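Local coordinates for protein protease (Helicobacter pylori, PDB 5EUF) that probably acts as a zinc-dependent M16-family protease and virulence factor that cleaves the human junctional adhesion molecule JAM-A, compromising the gastric epithelial barrier, at residues 52-55 with 56-60; 126-129 with 130-133. All blocks are in the same frame, centred on the assembly; numbering follows the deposited sequence.

Interaction 1 of 2, residues 52-55 with 56-60; sequences AHML and EHLNF. With ZN (zinc ion), chain G.
H53, E56 and H57 form the HxxEH signature of M16 peptidases, the inverted zinc motif, on helix 51-58. All three side chains leave the same flank of the helix, where the two imidazoles meet obliquely: H53 CE1 lies 3.6 Å from H57 CE1, and the ring planes are inclined by 53°. The H53 side chain runs anti to its own nitrogen (chi1 178°) and delivers NE2 to the zinc ion at 2.4 Å. H57 is probably a zinc ligand as well, as the second histidine of the motif, yet in this model CE1 is its ring atom nearest the metal, at 3.2 Å, with the zinc in the ring plane at its edge. The extended chain of E56, probably the proton acceptor of catalysis, crosses H53 at a slant, its carboxylate turned 73° from the imidazole plane, with OE1 3.8 Å from H53 CD2. OE1 is hydrogen-bonded to T86 OG1 of strand 81-86. On a different flank, the selenomethionine M54 bends at its second torsion and places CE 3.7 Å from both L58 methyls, CD1 and CD2, while F123, W174 and I179 also touch it. The turn is closed by the backbone bond from L58 N to M54 O (3.1 Å). One short helix thus presents a metal ligand and a probable general base side by side, with an apolar flank set into the protein interior.

Interaction 2 of 2, residues 126-129 with 130-133; sequences ERQV and VAEE. With ZN (zinc ion), chain G.
V130 and A131 pack tightly against the turn of helix 120-139 that precedes them. The V130 methyl CG1 occupies the crowded position between its own backbone nitrogen and carbonyl carbon (chi1 75°), which brings it beside the carbonyl oxygen of R127. A131 CB settles between two carbonyls, 3.3 Å from R127 O and equally far from Q128 O. Beneath these side chains the main chain follows regular i to i+4 bonding. V130 N reaches E126 O at 3.1 Å, and A131 N reaches R127 O at 2.8 Å. The buried V130 also touches H53, I171 and W174, so it is covered by helix 51-58, helix 168-172 and the loop at W174. On the side facing helix 51-58, E126 touches M54 and H57, and its OE1 forms a salt bridge with K61.

The flank of Q128 and E132 is looser and faces solvent. These two residues, one turn apart, bring their polar ends only into the same neighbourhood: Q128 OE1 and E132 OE2 are 4.3 Å apart and form no bond. The bent E132 chain instead folds its CG back beside the carbonyl of Q128, to which its own backbone nitrogen is bonded.

At the end of the segment, E133 N is bonded to V129 O, and the E133 side chain continues extended, with CG anti to its nitrogen (chi1 -174°). Its OE2 binds the zinc ion at 2.1 Å, whereas OE1 stays 3.0 Å from the metal, an asymmetric, essentially one-oxygen attachment. The zinc-bound carboxylate would supply negative charge to balance the metal, from a straight arm rooted in a regularly bonded helix.

How the interactions relate
Interactions 1 and 2 belong to two neighbouring helices, 51-58 and 120-139, whose facing sides meet at one zinc ion. H53 from the first and E133 from the second both bind it, so an imidazole nitrogen and a carboxylate oxygen from different helices share one metal. H57, beside the metal, touches both E126 and E133. Interaction 1 is the buried one, with its polar motif on one flank and apolar side chains on another; interaction 2 is only partly buried, and its Q128 and E132 edge is surface. Farther from the metal the helices also pack through M54, whose side chain touches E126.

Interaction 1 of 2, residues 52-55 with 56-60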
# COMPACT_ATOMS: atom_id res chain seq x y z
N ALA B 52 -1.37 13.33 9.16
CA ALA B 52 -0.60 13.66 10.36
C ALA B 52 0.29 14.88 10.11
O ALA B 52 0.46 15.73 10.98
CB ALA B 52 0.24 12.47 10.80
N HIS B 53 0.84 14.95 8.90
CA HIS B 53 1.69 16.05 8.48
C HIS B 53 0.88 17.33 8.22
O HIS B 53 1.35 18.43 8.52
CB HIS B 53 2.47 15.67 7.22
CG HIS B 53 3.33 16.76 6.68
ND1 HIS B 53 2.94 17.57 5.63
CD2 HIS B 53 4.57 17.18 7.02
CE1 HIS B 53 3.90 18.44 5.36
NE2 HIS B 53 4.90 18.22 6.19
N MSE B 54 -0.31 17.18 7.66
CA MSE B 54 -1.19 18.33 7.42
C MSE B 54 -1.54 19.03 8.73
O MSE B 54 -1.56 20.26 8.79
CB MSE B 54 -2.47 17.89 6.69
CG MSE B 54 -3.54 18.97 6.56
SE MSE B 54 -3.13 20.42 5.30
CE MSE B 54 -4.83 21.37 5.37
N LEU B 55 -1.80 18.24 9.77
CA LEU B 55 -2.12 18.77 11.09
C LEU B 55 -1.02 19.66 11.66
O LEU B 55 -1.28 20.55 12.46
CB LEU B 55 -2.41 17.63 12.06
CG LEU B 55 -3.78 16.98 11.94
CD1 LEU B 55 -3.95 15.89 12.98
CD2 LEU B 55 -4.87 18.03 12.07
N GLU B 56 0.22 19.40 11.25
CA GLU B 56 1.34 20.24 11.65
C GLU B 56 1.12 21.67 11.17
O GLU B 56 1.34 22.63 11.91
CB GLU B 56 2.67 19.69 11.12
CG GLU B 56 3.86 20.62 11.33
CD GLU B 56 5.12 20.12 10.64
OE1 GLU B 56 5.20 18.91 10.34
OE2 GLU B 56 6.02 20.94 10.40
N HIS B 57 0.68 21.80 9.92
CA HIS B 57 0.41 23.11 9.33
C HIS B 57 -0.80 23.77 9.99
O HIS B 57 -0.80 24.97 10.26
CB HIS B 57 0.18 23.00 7.82
CG HIS B 57 1.43 22.76 7.03
ND1 HIS B 57 2.34 21.77 7.35
CD2 HIS B 57 1.91 23.37 5.93
CE1 HIS B 57 3.33 21.79 6.48
NE2 HIS B 57 3.10 22.75 5.61
N LEU B 58 -1.84 22.98 10.24
CA LEU B 58 -3.10 23.50 10.77
C LEU B 58 -3.02 23.82 12.26
O LEU B 58 -3.85 24.57 12.78
CB LEU B 58 -4.23 22.50 10.52
CG LEU B 58 -4.59 22.26 9.06
CD1 LEU B 58 -5.78 21.31 8.94
CD2 LEU B 58 -4.88 23.57 8.36
N ASN B 59 -2.01 23.28 12.93
CA ASN B 59 -1.85 23.48 14.37
C ASN B 59 -1.54 24.94 14.72
O ASN B 59 -1.70 25.36 15.87
CB ASN B 59 -0.76 22.56 14.92
CG ASN B 59 -0.94 22.26 16.40
OD1 ASN B 59 -1.84 21.50 16.78
ND2 ASN B 59 -0.08 22.83 17.23
N PHE B 60 -1.10 25.70 13.73
CA PHE B 60 -0.77 27.11 13.94
C PHE B 60 -1.84 28.02 13.35
O PHE B 60 -1.58 29.19 13.07
CB PHE B 60 0.60 27.42 13.34
CG PHE B 60 1.71 26.61 13.94
CD1 PHE B 60 2.29 26.98 15.14
CD2 PHE B 60 2.17 25.47 13.31
CE1 PHE B 60 3.30 26.23 15.70
CE2 PHE B 60 3.18 24.71 13.86
CZ PHE B 60 3.75 25.10 15.06
ZN ZN G . 6.09 20.30 5.97

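Interaction 2 of 2, residues 126-129 with 130-133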
# COMPACT_ATOMS: atom_id res chain seq x y z
N GLU B 126 -4.87 25.80 2.91
CA GLU B 126 -3.66 25.18 3.43
C GLU B 126 -3.34 23.87 2.70
O GLU B 126 -2.18 23.50 2.57
CB GLU B 126 -3.78 24.92 4.93
CG GLU B 126 -2.46 24.59 5.62
CD GLU B 126 -1.46 25.74 5.58
OE1 GLU B 126 -1.89 26.91 5.48
OE2 GLU B 126 -0.25 25.47 5.66
N ARG B 127 -4.38 23.19 2.22
CA ARG B 127 -4.19 21.95 1.48
C ARG B 127 -3.45 22.21 0.17
O ARG B 127 -2.63 21.39 -0.25
CB ARG B 127 -5.53 21.27 1.19
CG ARG B 127 -5.39 19.99 0.39
CD ARG B 127 -6.72 19.28 0.23
NE ARG B 127 -7.66 20.05 -0.58
CZ ARG B 127 -8.90 19.64 -0.85
NH1 ARG B 127 -9.34 18.49 -0.37
NH2 ARG B 127 -9.70 20.40 -1.60
N GLN B 128 -3.75 23.33 -0.46
CA GLN B 128 -3.06 23.72 -1.68
C GLN B 128 -1.58 23.95 -1.41
O GLN B 128 -0.73 23.68 -2.26
CB GLN B 128 -3.69 24.97 -2.30
CG GLN B 128 -4.96 24.68 -3.07
CD GLN B 128 -4.74 23.69 -4.19
OE1 GLN B 128 -3.70 23.71 -4.86
NE2 GLN B 128 -5.71 22.80 -4.40
N VAL B 129 -1.28 24.45 -0.22
CA VAL B 129 0.11 24.68 0.19
C VAL B 129 0.85 23.36 0.32
O VAL B 129 1.94 23.19 -0.23
CB VAL B 129 0.19 25.45 1.52
CG1 VAL B 129 1.64 25.60 1.96
CG2 VAL B 129 -0.49 26.80 1.40
N VAL B 130 0.26 22.41 1.04
CA VAL B 130 0.89 21.11 1.24
C VAL B 130 0.85 20.31 -0.06
O VAL B 130 1.61 19.35 -0.22
CB VAL B 130 0.21 20.32 2.39
CG1 VAL B 130 -1.13 19.77 1.94
CG2 VAL B 130 1.12 19.20 2.87
N ALA B 131 -0.01 20.71 -0.98
CA ALA B 131 -0.01 20.14 -2.32
C ALA B 131 1.23 20.62 -3.08
O ALA B 131 1.84 19.86 -3.83
CB ALA B 131 -1.27 20.50 -3.07
N GLU B 132 1.59 21.88 -2.87
CA GLU B 132 2.81 22.43 -3.45
C GLU B 132 4.03 21.76 -2.83
O GLU B 132 4.98 21.42 -3.52
CB GLU B 132 2.89 23.95 -3.24
CG GLU B 132 1.73 24.74 -3.81
CD GLU B 132 1.54 24.52 -5.29
OE1 GLU B 132 2.46 24.83 -6.07
OE2 GLU B 132 0.46 24.02 -5.68
N GLU B 133 3.98 21.57 -1.51
CA GLU B 133 5.07 20.95 -0.77
C GLU B 133 5.32 19.53 -1.27
O GLU B 133 6.45 19.04 -1.21
CB GLU B 133 4.76 20.94 0.74
CG GLU B 133 5.90 20.45 1.62
CD GLU B 133 5.57 20.52 3.10
OE1 GLU B 133 4.64 21.26 3.48
OE2 GLU B 133 6.25 19.83 3.90
ZN ZN G . 6.09 20.30 5.97